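Local coordinates for protein 3,4-dihydroxy-2-butanone 4-phosphate synthase (PDB 6MNZ) that probably converts D-ribulose 5-phosphate to formate and 3,4-dihydroxy-2-butanone 4-phosphate in riboflavin biosynthesis, using magnesium or manganese, at residues A[139-144]-A[323-328]. Numbering follows the deposited sequence.
Sequences HRAGHT and QYQTIG. With SO4 (sulfate ion), chain C.
The contact joins the predicted substrate loop of the DHBP synthase part to helix 320-336 of the GTP cyclohydrolase II-like part, with Q325 reaching H139 and A141. The side chain of Q325 carries it alone from the helix. Its CG lies anti to the carbonyl carbon (chi1 -71°) and the chain runs extended beyond it, which carries the amide across to the backbone carbonyl of H139. There NE2 gives a weak hydrogen bond to H139 O at 3.2 Å, bent to 131° at the hydrogen. A141 CB sits 4.1 Å from Q325 NE2 in simple van der Waals packing. The H139 side chain starts out away from the helix, and its NE2 is hydrogen-bonded to I229 O.

A141 centres an inverse gamma turn, and G142 then takes the N-cap position of helix 143-153. Here the loop holds a sulfate ion, most likely picked up from the crystallisation solution. H143 grips sulfate O2 twice, through its backbone N and through ND1, the latter at 2.8 Å. The sulfate lies at the edge of the H143 ring. T144 N bonds to sulfate O1 at 2.7 Å and is nearly straight (167°); T144 OG1 bonds to the same oxygen. The first-turn amides thus face an anion, which the helix dipole would also favour. R27 NH1 bonds to the sulfate too. The R140 guanidinium also lies beside it, but NH2 is modelled too close for that contact to be trusted; its NE forms a salt bridge with E145. R140 to T144 are predicted to bind D-ribulose 5-phosphate, and the sulfate may mark where its phosphate sits.

Helix 192-202 packs against both segments: I196 touches A141, Y324 and Q325. On helix 320-336, T326 and I327 rest on V252 of strand 248-253. Residues 139-144 and 323-328 bury only 106 Å² between them, beside helix 192-202.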
loop_
_atom_site.group_PDB
_atom_site.type_symbol
_atom_site.label_atom_id
_atom_site.label_comp_id
_atom_site.label_asym_id
_atom_site.label_seq_id
_atom_site.Cartn_x
_atom_site.Cartn_y
_atom_site.Cartn_z
ATOM N N HIS A 139 -11.528 -2.064 -11.855
ATOM C CA HIS A 139 -10.844 -1.595 -10.656
ATOM C C HIS A 139 -10.321 -0.176 -10.789
ATOM O O HIS A 139 -10.667 0.684 -9.971
ATOM C CB HIS A 139 -9.692 -2.553 -10.316
ATOM C CG HIS A 139 -10.085 -3.996 -10.341
ATOM N ND1 HIS A 139 -11.054 -4.514 -9.509
ATOM C CD2 HIS A 139 -9.739 -4.999 -11.183
ATOM C CE1 HIS A 139 -11.270 -5.780 -9.822
ATOM N NE2 HIS A 139 -10.452 -6.111 -10.805
ATOM N N ARG A 140 -9.535 0.110 -11.825
ATOM C CA ARG A 140 -9.167 1.475 -12.173
ATOM C C ARG A 140 -10.045 1.947 -13.323
ATOM O O ARG A 140 -9.975 1.396 -14.428
ATOM C CB ARG A 140 -7.690 1.570 -12.555
ATOM C CG ARG A 140 -7.152 2.989 -12.526
ATOM C CD ARG A 140 -5.774 3.086 -13.164
ATOM N NE ARG A 140 -5.818 3.775 -14.451
ATOM C CZ ARG A 140 -4.875 4.597 -14.902
ATOM N NH1 ARG A 140 -3.712 4.681 -14.269
ATOM N NH2 ARG A 140 -4.985 5.109 -16.121
ATOM N N ALA A 141 -10.764 3.043 -13.101
ATOM C CA ALA A 141 -11.640 3.620 -14.120
ATOM C C ALA A 141 -10.933 4.720 -14.907
ATOM O O ALA A 141 -11.446 5.825 -15.069
ATOM C CB ALA A 141 -12.910 4.147 -13.464
ATOM N N GLY A 142 -9.778 4.381 -15.485
ATOM C CA GLY A 142 -9.048 5.288 -16.339
ATOM C C GLY A 142 -9.283 5.020 -17.815
ATOM O O GLY A 142 -9.651 3.917 -18.213
ATOM N N HIS A 143 -8.905 6.003 -18.638
ATOM C CA HIS A 143 -8.954 5.812 -20.084
ATOM C C HIS A 143 -8.066 4.656 -20.524
ATOM O O HIS A 143 -8.311 4.052 -21.574
ATOM C CB HIS A 143 -8.530 7.095 -20.802
ATOM C CG HIS A 143 -9.333 8.299 -20.421
ATOM N ND1 HIS A 143 -8.972 9.130 -19.383
ATOM C CD2 HIS A 143 -10.392 8.889 -21.025
ATOM C CE1 HIS A 143 -9.821 10.140 -19.316
ATOM N NE2 HIS A 143 -10.652 10.052 -20.339
ATOM N N THR A 144 -6.970 4.416 -19.804
ATOM C CA THR A 144 -6.073 3.317 -20.147
ATOM C C THR A 144 -6.808 1.983 -20.111
ATOM O O THR A 144 -6.818 1.234 -21.094
ATOM C CB THR A 144 -4.883 3.304 -19.184
ATOM O OG1 THR A 144 -4.177 4.548 -19.285
ATOM C CG2 THR A 144 -3.935 2.148 -19.500
ATOM N N GLN A 323 -18.882 3.740 -7.678
ATOM C CA GLN A 323 -20.213 3.296 -7.280
ATOM C C GLN A 323 -20.659 2.091 -8.100
ATOM O O GLN A 323 -21.061 1.064 -7.540
ATOM C CB GLN A 323 -21.214 4.442 -7.426
ATOM C CG GLN A 323 -21.013 5.577 -6.434
ATOM C CD GLN A 323 -22.045 6.679 -6.593
ATOM O OE1 GLN A 323 -22.959 6.574 -7.410
ATOM N NE2 GLN A 323 -21.924 7.726 -5.786
ATOM N N TYR A 324 -20.557 2.184 -9.428
ATOM C CA TYR A 324 -20.947 1.069 -10.281
ATOM C C TYR A 324 -20.035 -0.133 -10.080
ATOM O O TYR A 324 -20.469 -1.277 -10.259
ATOM C CB TYR A 324 -20.926 1.490 -11.750
ATOM C CG TYR A 324 -21.861 2.628 -12.098
ATOM C CD1 TYR A 324 -22.866 3.022 -11.224
ATOM C CD2 TYR A 324 -21.851 3.183 -13.368
ATOM C CE1 TYR A 324 -23.762 4.013 -11.569
ATOM C CE2 TYR A 324 -22.773 4.138 -13.740
ATOM C CZ TYR A 324 -23.716 4.562 -12.832
ATOM O OH TYR A 324 -24.623 5.532 -13.193
ATOM N N GLN A 325 -18.761 0.107 -9.771
ATOM C CA GLN A 325 -17.905 -0.963 -9.273
ATOM C C GLN A 325 -18.504 -1.597 -8.024
ATOM O O GLN A 325 -18.620 -2.825 -7.932
ATOM C CB GLN A 325 -16.506 -0.418 -8.988
ATOM C CG GLN A 325 -15.715 -0.069 -10.236
ATOM C CD GLN A 325 -14.477 0.751 -9.933
ATOM O OE1 GLN A 325 -14.207 1.083 -8.780
ATOM N NE2 GLN A 325 -13.673 1.006 -10.958
ATOM N N THR A 326 -18.895 -0.773 -7.051
ATOM C CA THR A 326 -19.381 -1.301 -5.782
ATOM C C THR A 326 -20.616 -2.164 -5.996
ATOM O O THR A 326 -20.588 -3.381 -5.780
ATOM C CB THR A 326 -19.694 -0.155 -4.814
ATOM O OG1 THR A 326 -18.477 0.492 -4.425
ATOM C CG2 THR A 326 -20.420 -0.671 -3.561
ATOM N N ILE A 327 -21.678 -1.568 -6.543
ATOM C CA ILE A 327 -22.965 -2.247 -6.580
ATOM C C ILE A 327 -22.986 -3.339 -7.639
ATOM O O ILE A 327 -23.702 -4.334 -7.475
ATOM C CB ILE A 327 -24.096 -1.222 -6.807
ATOM C CG1 ILE A 327 -25.372 -1.670 -6.085
ATOM C CG2 ILE A 327 -24.362 -1.021 -8.294
ATOM C CD1 ILE A 327 -25.282 -1.612 -4.567
ATOM N N GLY A 328 -22.080 -3.280 -8.615
ATOM C CA GLY A 328 -21.942 -4.386 -9.547
ATOM C C GLY A 328 -21.352 -5.626 -8.905
ATOM O O GLY A 328 -21.830 -6.742 -9.134
HETATM S S SO4 C . -5.852 7.404 -17.625
HETATM O O1 SO4 C . -6.027 5.962 -17.777
HETATM O O2 SO4 C . -7.159 8.050 -17.596
HETATM O O3 SO4 C . -5.081 7.911 -18.754
HETATM O O4 SO4 C . -5.148 7.705 -16.383
#